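PDB 4W9R: esterase from Capnocytophaga ochracea, which is of unestablished function but probably hydrolyses ester bonds and belongs to the alpha/beta-hydrolase superfamily. Local coordinates for residues Gly240-Glu243 with Phe244-Met248; Leu259-Lys262 with Tyr263-Tyr267; Ala301-Val304 with Glu305-Tyr309. All coordinates share one frame; numbering follows the deposited sequence.

The three contacts are local turns of three helices that follow the last strands of the mixed beta sheet, in the mainly helical C-terminal part of the chain. They come in series. Contact 1 is on helix 241-248, contact 2 on the next helix, 255-270, and contact 3 at the C-terminal end of helix 294-306. The centres of contacts 1 and 2 are about 16 Å apart, those of 2 and 3 about 14 Å, and those of 1 and 3 about 22 Å. Contacts 2 and 3 touch through Tyr303, which packs on Leu259 and Tyr263. Helix 278-290 receives side chains from all three. The helices thus pack together, and the first also meets the second subunit.

Contact 1. Residues Gly240-Glu243 with Phe244-Met248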
ATOM      1  N   GLY B 240       8.939  16.247 -14.615  1.00 36.69           N
ATOM      2  CA  GLY B 240       7.843  15.908 -15.503  1.00 37.22           C
ATOM      3  C   GLY B 240       7.588  16.970 -16.552  1.00 46.08           C
ATOM      4  O   GLY B 240       8.108  18.082 -16.460  1.00 53.93           O
ATOM      5  N   GLY B 241       6.782  16.624 -17.551  1.00 40.89           N
ATOM      6  CA  GLY B 241       6.465  17.534 -18.636  1.00 35.44           C
ATOM      7  C   GLY B 241       5.756  18.785 -18.160  1.00 36.73           C
ATOM      8  O   GLY B 241       6.019  19.882 -18.652  1.00 37.49           O
ATOM      9  N   LYS B 242       4.854  18.619 -17.200  1.00 38.81           N
ATOM     10  CA  LYS B 242       4.128  19.744 -16.624  1.00 35.33           C
ATOM     11  C   LYS B 242       5.072  20.657 -15.850  1.00 41.72           C
ATOM     12  O   LYS B 242       4.992  21.879 -15.956  1.00 38.08           O
ATOM     13  CB  LYS B 242       3.009  19.245 -15.710  1.00 36.56           C
ATOM     14  CG  LYS B 242       2.278  20.342 -14.955  1.00 45.98           C
ATOM     15  CD  LYS B 242       1.420  21.182 -15.882  1.00 52.53           C
ATOM     16  CE  LYS B 242       0.564  22.157 -15.091  1.00 71.32           C
ATOM     17  NZ  LYS B 242      -0.364  22.923 -15.967  1.00 88.88           N
ATOM     18  N   GLU B 243       5.968  20.052 -15.074  1.00 46.50           N
ATOM     19  CA  GLU B 243       6.964  20.799 -14.313  1.00 47.33           C
ATOM     20  C   GLU B 243       7.906  21.546 -15.250  1.00 48.54           C
ATOM     21  O   GLU B 243       8.209  22.720 -15.040  1.00 51.15           O
ATOM     22  CB  GLU B 243       7.757  19.857 -13.403  1.00 43.68           C
ATOM     23  CG  GLU B 243       8.836  20.539 -12.569  1.00 46.27           C
ATOM     24  CD  GLU B 243       9.622  19.553 -11.721  1.00 54.19           C
ATOM     25  OE1 GLU B 243       9.262  18.356 -11.710  1.00 59.94           O
ATOM     26  OE2 GLU B 243      10.601  19.973 -11.068  1.00 46.04           O
ATOM     27  N   PHE B 244       8.358  20.852 -16.288  1.00 48.72           N
ATOM     28  CA  PHE B 244       9.234  21.431 -17.301  1.00 44.33           C
ATOM     29  C   PHE B 244       8.570  22.608 -18.007  1.00 41.88           C
ATOM     30  O   PHE B 244       9.162  23.676 -18.151  1.00 43.01           O
ATOM     31  CB  PHE B 244       9.633  20.356 -18.315  1.00 37.28           C
ATOM     32  CG  PHE B 244      10.190  20.899 -19.599  1.00 38.94           C
ATOM     33  CD1 PHE B 244      11.485  21.384 -19.660  1.00 45.60           C
ATOM     34  CD2 PHE B 244       9.422  20.905 -20.754  1.00 40.97           C
ATOM     35  CE1 PHE B 244      12.000  21.877 -20.845  1.00 50.66           C
ATOM     36  CE2 PHE B 244       9.931  21.396 -21.939  1.00 39.40           C
ATOM     37  CZ  PHE B 244      11.223  21.881 -21.986  1.00 44.72           C
ATOM     38  N   LYS B 245       7.328  22.406 -18.431  1.00 39.52           N
ATOM     39  CA  LYS B 245       6.586  23.417 -19.172  1.00 48.41           C
ATOM     40  C   LYS B 245       6.274  24.639 -18.308  1.00 52.04           C
ATOM     41  O   LYS B 245       6.101  25.746 -18.818  1.00 67.36           O
ATOM     42  CB  LYS B 245       5.293  22.808 -19.724  1.00 50.08           C
ATOM     43  CG  LYS B 245       4.649  23.588 -20.852  1.00 66.00           C
ATOM     44  CD  LYS B 245       3.556  22.763 -21.521  1.00 79.89           C
ATOM     45  CE  LYS B 245       4.110  21.455 -22.075  1.00 76.17           C
ATOM     46  NZ  LYS B 245       3.069  20.636 -22.760  1.00 67.30           N
ATOM     47  N   THR B 246       6.214  24.430 -16.996  1.00 46.10           N
ATOM     48  CA  THR B 246       5.834  25.481 -16.057  1.00 45.11           C
ATOM     49  C   THR B 246       7.032  26.136 -15.375  1.00 42.37           C
ATOM     50  O   THR B 246       7.258  27.332 -15.518  1.00 60.33           O
ATOM     51  CB  THR B 246       4.886  24.942 -14.971  1.00 55.41           C
ATOM     52  OG1 THR B 246       3.699  24.426 -15.585  1.00 45.39           O
ATOM     53  CG2 THR B 246       4.507  26.050 -13.999  1.00 69.51           C
ATOM     54  N   GLN B 247       7.779  25.353 -14.604  1.00 46.07           N
ATOM     55  CA  GLN B 247       8.858  25.895 -13.785  1.00 52.09           C
ATOM     56  C   GLN B 247      10.154  26.168 -14.552  1.00 50.12           C
ATOM     57  O   GLN B 247      11.017  26.899 -14.067  1.00 58.67           O
ATOM     58  CB  GLN B 247       9.150  24.946 -12.621  1.00 55.57           C
ATOM     59  CG  GLN B 247       7.928  24.601 -11.790  1.00 54.63           C
ATOM     60  CD  GLN B 247       7.290  25.822 -11.160  1.00 60.58           C
ATOM     61  OE1 GLN B 247       6.065  25.937 -11.107  1.00 66.52           O
ATOM     62  NE2 GLN B 247       8.118  26.739 -10.671  1.00 58.14           N
HETATM   63  N   MSE B 248      10.291  25.589 -15.740  1.00 42.55           N
HETATM   64  CA  MSE B 248      11.545  25.693 -16.485  1.00 48.68           C
HETATM   65  C   MSE B 248      11.438  26.588 -17.718  1.00 49.47           C
HETATM   66  O   MSE B 248      12.123  27.605 -17.809  1.00 51.62           O
HETATM   67  CB  MSE B 248      12.043  24.304 -16.886  1.00 41.78           C
HETATM   68  CG  MSE B 248      12.296  23.389 -15.698  1.00 37.91           C
HETATM   69 SE   MSE B 248      13.568  21.963 -16.076  1.00 76.74          SE
HETATM   70  CE  MSE B 248      15.176  23.044 -16.301  1.00 63.70           C
TER
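Gly240 holds the N-cap position of helix 241-248, and its O accepts the first helical bond, from Phe244 N at 2.8 Å. The N-H of Phe244 approaches nearly in line with that C=O. Gly241 follows, its O bonded to Lys245 N at 2.9 Å. The same Gly241 O lies at the edge of the Phe244 ring, near its plane. CG of Phe244 is turned away from its own N (chi1 163°), and the ring leads off to pack on Ala283 and Ala287 of helix 278-290. Next comes Lys242. Its O takes the Thr246 hydroxyl, with OG1 2.9 Å from O, and a weak bond from Thr246 N. The Lys242 chain bends at chi2 (70°), and its CE passes 3.9 Å from Thr246 OG1. Glu243 closes the first segment. Its O binds Gln247 N at 2.7 Å. Its side chain is extended, and OE2 bonds to the hydroxyl of Tyr258 on helix 255-270. Glycine at the N-cap offers no side chain to the N-H groups of Lys242 and Glu243; the carboxylate of Glu181 of the second subunit takes them instead. The helix dipole would probably stabilise that negative charge and help tie the two subunits together.

Contact 2. Residues Leu259-Lys262 with Tyr263-Tyr267; sequences LENK and YNTIY
Asn261 O is gripped twice by Thr265, through its backbone N at 2.8 Å and its OG1 at 2.7 Å. This is a threonine side chain bonded back to the helix, one turn along helix 255-270. The two donors come from opposite faces of the carbonyl plane, and OG1 stands clearly above it. The chi1 of Thr265, -59°, sets OG1 beside its own N, which brings the hydroxyl back over the preceding turn. A valine here has no hydroxyl, and Asn261 O would probably be left with the backbone N-H of that residue as its one donor from this turn. The outer side of the helix carries Glu260 and Asn264. The amide of Asn264 crosses the Glu260 chain, with ND2 3.4 Å from Glu260 CG, and the carboxylate and amide planes are 36° apart. Glu260 O itself is held by Asn264 N at 2.8 Å. The inner side is different. Lys262 is buried, and its extended chain turns only at the end, where NZ bonds to the carbonyl oxygens of Ile235 and Lys237. Lys262 O accepts from Ile266 N at 2.9 Å. Tyr263 sends its OH to Asp280 OD2 and Ile277 N, which joins this helix to the start of helix 278-290. Its ring carries Ile266 CD1 over one face, 4.2 Å above the plane and toward the rim. Leu259 packs against the ring one turn back, with CD1 3.6 Å from Tyr263 CE1.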
ATOM      1  N   LEU B 259      18.135  23.074 -12.248  1.00 39.17           N
ATOM      2  CA  LEU B 259      18.587  21.689 -12.197  1.00 32.37           C
ATOM      3  C   LEU B 259      19.514  21.457 -11.010  1.00 35.40           C
ATOM      4  O   LEU B 259      19.397  20.452 -10.308  1.00 47.40           O
ATOM      5  CB  LEU B 259      19.297  21.307 -13.499  1.00 24.28           C
ATOM      6  CG  LEU B 259      19.905  19.903 -13.556  1.00 29.27           C
ATOM      7  CD1 LEU B 259      18.819  18.840 -13.495  1.00 22.23           C
ATOM      8  CD2 LEU B 259      20.762  19.727 -14.800  1.00 27.53           C
ATOM      9  N   GLU B 260      20.429  22.394 -10.787  1.00 36.64           N
ATOM     10  CA  GLU B 260      21.405  22.271  -9.709  1.00 40.51           C
ATOM     11  C   GLU B 260      20.730  22.354  -8.347  1.00 41.22           C
ATOM     12  O   GLU B 260      21.015  21.554  -7.455  1.00 43.83           O
ATOM     13  CB  GLU B 260      22.479  23.352  -9.827  1.00 49.02           C
ATOM     14  CG  GLU B 260      23.632  23.180  -8.850  1.00 57.51           C
ATOM     15  CD  GLU B 260      24.595  24.351  -8.867  1.00 67.32           C
ATOM     16  OE1 GLU B 260      24.135  25.498  -9.057  1.00 63.87           O
ATOM     17  OE2 GLU B 260      25.810  24.125  -8.692  1.00 76.95           O
ATOM     18  N   ASN B 261      19.835  23.324  -8.194  1.00 40.86           N
ATOM     19  CA  ASN B 261      19.103  23.504  -6.946  1.00 47.18           C
ATOM     20  C   ASN B 261      18.308  22.259  -6.577  1.00 48.31           C
ATOM     21  O   ASN B 261      18.247  21.877  -5.408  1.00 46.81           O
ATOM     22  CB  ASN B 261      18.169  24.711  -7.039  1.00 50.69           C
ATOM     23  CG  ASN B 261      17.306  24.877  -5.806  1.00 67.92           C
ATOM     24  OD1 ASN B 261      17.744  25.428  -4.797  1.00 80.00           O
ATOM     25  ND2 ASN B 261      16.066  24.404  -5.883  1.00 69.27           N
ATOM     26  N   LYS B 262      17.711  21.626  -7.583  1.00 37.32           N
ATOM     27  CA  LYS B 262      16.930  20.415  -7.368  1.00 32.79           C
ATOM     28  C   LYS B 262      17.785  19.300  -6.776  1.00 38.09           C
ATOM     29  O   LYS B 262      17.413  18.686  -5.779  1.00 50.37           O
ATOM     30  CB  LYS B 262      16.293  19.941  -8.674  1.00 39.87           C
ATOM     31  CG  LYS B 262      15.544  18.621  -8.550  1.00 32.57           C
ATOM     32  CD  LYS B 262      14.922  18.207  -9.873  1.00 38.45           C
ATOM     33  CE  LYS B 262      14.276  16.832  -9.780  1.00 44.43           C
ATOM     34  NZ  LYS B 262      13.127  16.807  -8.832  1.00 40.10           N
ATOM     35  N   TYR B 263      18.937  19.052  -7.387  1.00 29.52           N
ATOM     36  CA  TYR B 263      19.811  17.978  -6.936  1.00 33.88           C
ATOM     37  C   TYR B 263      20.553  18.349  -5.655  1.00 39.50           C
ATOM     38  O   TYR B 263      20.968  17.471  -4.896  1.00 44.98           O
ATOM     39  CB  TYR B 263      20.790  17.593  -8.046  1.00 23.04           C
ATOM     40  CG  TYR B 263      20.169  16.657  -9.057  1.00 33.21           C
ATOM     41  CD1 TYR B 263      19.291  17.132 -10.023  1.00 31.82           C
ATOM     42  CD2 TYR B 263      20.438  15.295  -9.029  1.00 29.14           C
ATOM     43  CE1 TYR B 263      18.709  16.278 -10.942  1.00 29.79           C
ATOM     44  CE2 TYR B 263      19.863  14.434  -9.942  1.00 31.46           C
ATOM     45  CZ  TYR B 263      19.000  14.930 -10.897  1.00 36.33           C
ATOM     46  OH  TYR B 263      18.424  14.077 -11.811  1.00 40.81           O
ATOM     47  N   ASN B 264      20.709  19.645  -5.409  1.00 41.29           N
ATOM     48  CA  ASN B 264      21.241  20.107  -4.132  1.00 43.97           C
ATOM     49  C   ASN B 264      20.221  19.888  -3.022  1.00 43.17           C
ATOM     50  O   ASN B 264      20.571  19.470  -1.918  1.00 40.83           O
ATOM     51  CB  ASN B 264      21.633  21.586  -4.203  1.00 41.20           C
ATOM     52  CG  ASN B 264      22.920  21.810  -4.970  1.00 48.79           C
ATOM     53  OD1 ASN B 264      23.750  20.909  -5.091  1.00 50.90           O
ATOM     54  ND2 ASN B 264      23.095  23.020  -5.488  1.00 52.00           N
ATOM     55  N   THR B 265      18.959  20.173  -3.328  1.00 41.20           N
ATOM     56  CA  THR B 265      17.869  19.973  -2.382  1.00 36.16           C
ATOM     57  C   THR B 265      17.709  18.490  -2.057  1.00 44.16           C
ATOM     58  O   THR B 265      17.416  18.121  -0.918  1.00 43.87           O
ATOM     59  CB  THR B 265      16.540  20.529  -2.931  1.00 34.97           C
ATOM     60  OG1 THR B 265      16.685  21.929  -3.204  1.00 42.87           O
ATOM     61  CG2 THR B 265      15.415  20.329  -1.927  1.00 25.04           C
ATOM     62  N   ILE B 266      17.910  17.645  -3.065  1.00 34.77           N
ATOM     63  CA  ILE B 266      17.880  16.202  -2.868  1.00 33.63           C
ATOM     64  C   ILE B 266      18.926  15.784  -1.838  1.00 43.35           C
ATOM     65  O   ILE B 266      18.638  15.003  -0.933  1.00 49.71           O
ATOM     66  CB  ILE B 266      18.123  15.440  -4.190  1.00 32.66           C
ATOM     67  CG1 ILE B 266      16.944  15.635  -5.145  1.00 36.83           C
ATOM     68  CG2 ILE B 266      18.328  13.957  -3.929  1.00 19.17           C
ATOM     69  CD1 ILE B 266      17.126  14.947  -6.481  1.00 34.91           C
ATOM     70  N   TYR B 267      20.134  16.324  -1.966  1.00 44.31           N
ATOM     71  CA  TYR B 267      21.206  15.989  -1.037  1.00 42.44           C
ATOM     72  C   TYR B 267      20.936  16.534   0.362  1.00 42.22           C
ATOM     73  O   TYR B 267      21.272  15.896   1.357  1.00 45.95           O
ATOM     74  CB  TYR B 267      22.550  16.515  -1.543  1.00 38.04           C
ATOM     75  CG  TYR B 267      23.689  16.244  -0.588  1.00 46.27           C
ATOM     76  CD1 TYR B 267      24.210  14.964  -0.445  1.00 49.95           C
ATOM     77  CD2 TYR B 267      24.242  17.264   0.177  1.00 52.70           C
ATOM     78  CE1 TYR B 267      25.249  14.707   0.430  1.00 57.35           C
ATOM     79  CE2 TYR B 267      25.282  17.017   1.055  1.00 57.65           C
ATOM     80  CZ  TYR B 267      25.781  15.736   1.177  1.00 58.22           C
ATOM     81  OH  TYR B 267      26.816  15.482   2.047  1.00 56.76           O
TER

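Contact 3. Residues Ala301-Val304 with Glu305-Tyr309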
ATOM      1  N   ALA B 301      27.438  22.002 -19.099  1.00 36.84           N
ATOM      2  CA  ALA B 301      28.467  21.152 -19.683  1.00 36.62           C
ATOM      3  C   ALA B 301      29.452  20.668 -18.625  1.00 40.54           C
ATOM      4  O   ALA B 301      29.829  19.497 -18.607  1.00 44.32           O
ATOM      5  CB  ALA B 301      29.203  21.897 -20.788  1.00 37.85           C
ATOM      6  N   LYS B 302      29.865  21.574 -17.746  1.00 41.25           N
ATOM      7  CA  LYS B 302      30.835  21.236 -16.713  1.00 43.47           C
ATOM      8  C   LYS B 302      30.178  20.423 -15.607  1.00 47.80           C
ATOM      9  O   LYS B 302      30.830  19.618 -14.942  1.00 50.89           O
ATOM     10  CB  LYS B 302      31.481  22.500 -16.141  1.00 44.70           C
ATOM     11  CG  LYS B 302      32.789  22.240 -15.405  1.00 73.75           C
ATOM     12  CD  LYS B 302      33.563  23.530 -15.167  1.00 93.83           C
ATOM     13  CE  LYS B 302      34.928  23.250 -14.548  1.00 90.66           C
ATOM     14  NZ  LYS B 302      35.732  24.491 -14.365  1.00 76.13           N
ATOM     15  N   TYR B 303      28.878  20.632 -15.422  1.00 48.37           N
ATOM     16  CA  TYR B 303      28.126  19.925 -14.392  1.00 40.29           C
ATOM     17  C   TYR B 303      27.983  18.443 -14.717  1.00 44.77           C
ATOM     18  O   TYR B 303      28.207  17.589 -13.860  1.00 46.91           O
ATOM     19  CB  TYR B 303      26.747  20.556 -14.213  1.00 36.15           C
ATOM     20  CG  TYR B 303      25.880  19.865 -13.184  1.00 46.77           C
ATOM     21  CD1 TYR B 303      26.173  19.955 -11.829  1.00 50.80           C
ATOM     22  CD2 TYR B 303      24.762  19.135 -13.565  1.00 48.67           C
ATOM     23  CE1 TYR B 303      25.382  19.329 -10.884  1.00 52.31           C
ATOM     24  CE2 TYR B 303      23.964  18.507 -12.627  1.00 51.91           C
ATOM     25  CZ  TYR B 303      24.278  18.608 -11.287  1.00 55.94           C
ATOM     26  OH  TYR B 303      23.488  17.984 -10.348  1.00 58.62           O
ATOM     27  N   VAL B 304      27.609  18.140 -15.955  1.00 38.97           N
ATOM     28  CA  VAL B 304      27.438  16.752 -16.363  1.00 41.18           C
ATOM     29  C   VAL B 304      28.795  16.075 -16.527  1.00 45.53           C
ATOM     30  O   VAL B 304      28.913  14.860 -16.368  1.00 41.01           O
ATOM     31  CB  VAL B 304      26.630  16.632 -17.670  1.00 35.21           C
ATOM     32  CG1 VAL B 304      25.214  17.153 -17.464  1.00 33.54           C
ATOM     33  CG2 VAL B 304      27.317  17.374 -18.805  1.00 35.68           C
ATOM     34  N   GLU B 305      29.817  16.866 -16.832  1.00 45.12           N
ATOM     35  CA  GLU B 305      31.176  16.348 -16.912  1.00 50.66           C
ATOM     36  C   GLU B 305      31.628  15.885 -15.533  1.00 51.34           C
ATOM     37  O   GLU B 305      32.324  14.878 -15.396  1.00 42.94           O
ATOM     38  CB  GLU B 305      32.135  17.407 -17.456  1.00 51.99           C
ATOM     39  CG  GLU B 305      33.556  16.904 -17.660  1.00 61.09           C
ATOM     40  CD  GLU B 305      34.534  18.017 -17.987  1.00 73.59           C
ATOM     41  OE1 GLU B 305      34.350  19.144 -17.479  1.00 77.20           O
ATOM     42  OE2 GLU B 305      35.486  17.763 -18.753  1.00 77.82           O
ATOM     43  N   SER B 306      31.212  16.626 -14.511  1.00 52.11           N
ATOM     44  CA  SER B 306      31.580  16.313 -13.138  1.00 50.30           C
ATOM     45  C   SER B 306      30.871  15.062 -12.632  1.00 55.02           C
ATOM     46  O   SER B 306      31.490  14.227 -11.973  1.00 62.76           O
ATOM     47  CB  SER B 306      31.277  17.497 -12.218  1.00 53.73           C
ATOM     48  OG  SER B 306      32.122  18.594 -12.511  1.00 62.90           O
ATOM     49  N   ASN B 307      29.578  14.925 -12.922  1.00 51.00           N
ATOM     50  CA  ASN B 307      28.876  13.724 -12.483  1.00 50.42           C
ATOM     51  C   ASN B 307      28.385  12.813 -13.610  1.00 46.26           C
ATOM     52  O   ASN B 307      27.373  13.086 -14.253  1.00 53.99           O
ATOM     53  CB  ASN B 307      27.675  14.128 -11.621  1.00 51.81           C
ATOM     54  CG  ASN B 307      27.958  15.345 -10.754  1.00 48.92           C
ATOM     55  OD1 ASN B 307      28.390  15.218  -9.608  1.00 59.54           O
ATOM     56  ND2 ASN B 307      27.709  16.531 -11.297  1.00 36.04           N
ATOM     57  N   GLY B 308      29.091  11.702 -13.801  1.00 53.25           N
ATOM     58  CA  GLY B 308      28.601  10.545 -14.527  1.00 43.97           C
ATOM     59  C   GLY B 308      28.760  10.527 -16.040  1.00 42.72           C
ATOM     60  O   GLY B 308      28.800   9.457 -16.646  1.00 58.54           O
ATOM     61  N   TYR B 309      28.847  11.702 -16.655  1.00 38.79           N
ATOM     62  CA  TYR B 309      28.894  11.795 -18.117  1.00 41.65           C
ATOM     63  C   TYR B 309      30.284  11.995 -18.731  1.00 47.33           C
ATOM     64  O   TYR B 309      30.400  12.173 -19.945  1.00 47.48           O
ATOM     65  CB  TYR B 309      27.945  12.895 -18.588  1.00 38.80           C
ATOM     66  CG  TYR B 309      26.504  12.577 -18.259  1.00 32.43           C
ATOM     67  CD1 TYR B 309      25.899  13.098 -17.124  1.00 35.75           C
ATOM     68  CD2 TYR B 309      25.757  11.730 -19.069  1.00 35.00           C
ATOM     69  CE1 TYR B 309      24.584  12.801 -16.813  1.00 45.73           C
ATOM     70  CE2 TYR B 309      24.443  11.428 -18.768  1.00 36.77           C
ATOM     71  CZ  TYR B 309      23.861  11.965 -17.637  1.00 44.17           C
ATOM     72  OH  TYR B 309      22.553  11.669 -17.330  1.00 36.13           O
TER
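Tyr303 holds CG opposite its own N (chi1 179°), while Asn307 swings CG back beside its N (chi1 -36°), and the phenol ring and the amide meet. They lie at the C-terminal end of helix 294-306, where Asn307 is the first residue to leave helical angles. The amide nitrogen, ND2, sits over one face of the Tyr303 ring, 3.7 Å from CE1 and toward the rim. Ring and amide planes are 58° apart. ND2 also makes a weak bond to Tyr303 O, and Asn307 N makes a straighter one to the same oxygen at 3.1 Å. One residue earlier, Ser306 grips Lys302 O with both N and OG. OG is 2.9 Å from Lys302 O, and the two donors arrive from opposite faces of its plane. Asn307 and then Gly308, with its positive phi, turn the chain, and Tyr309 N comes back to Val304 O, 3.2 Å away, an i+5 to i bond that closes the turn after the helix. The Tyr309 side chain folds back with it. Its OH bonds to Pro276 O, and Val281 of helix 278-290 and Met314 of helix 314-325 pack on it. The turn thus joins helix 294-306 to both neighbours. Val304 O lies in the plane of the Tyr309 ring at its edge, and Val304 CB is 3.6 Å from Tyr309 CD1.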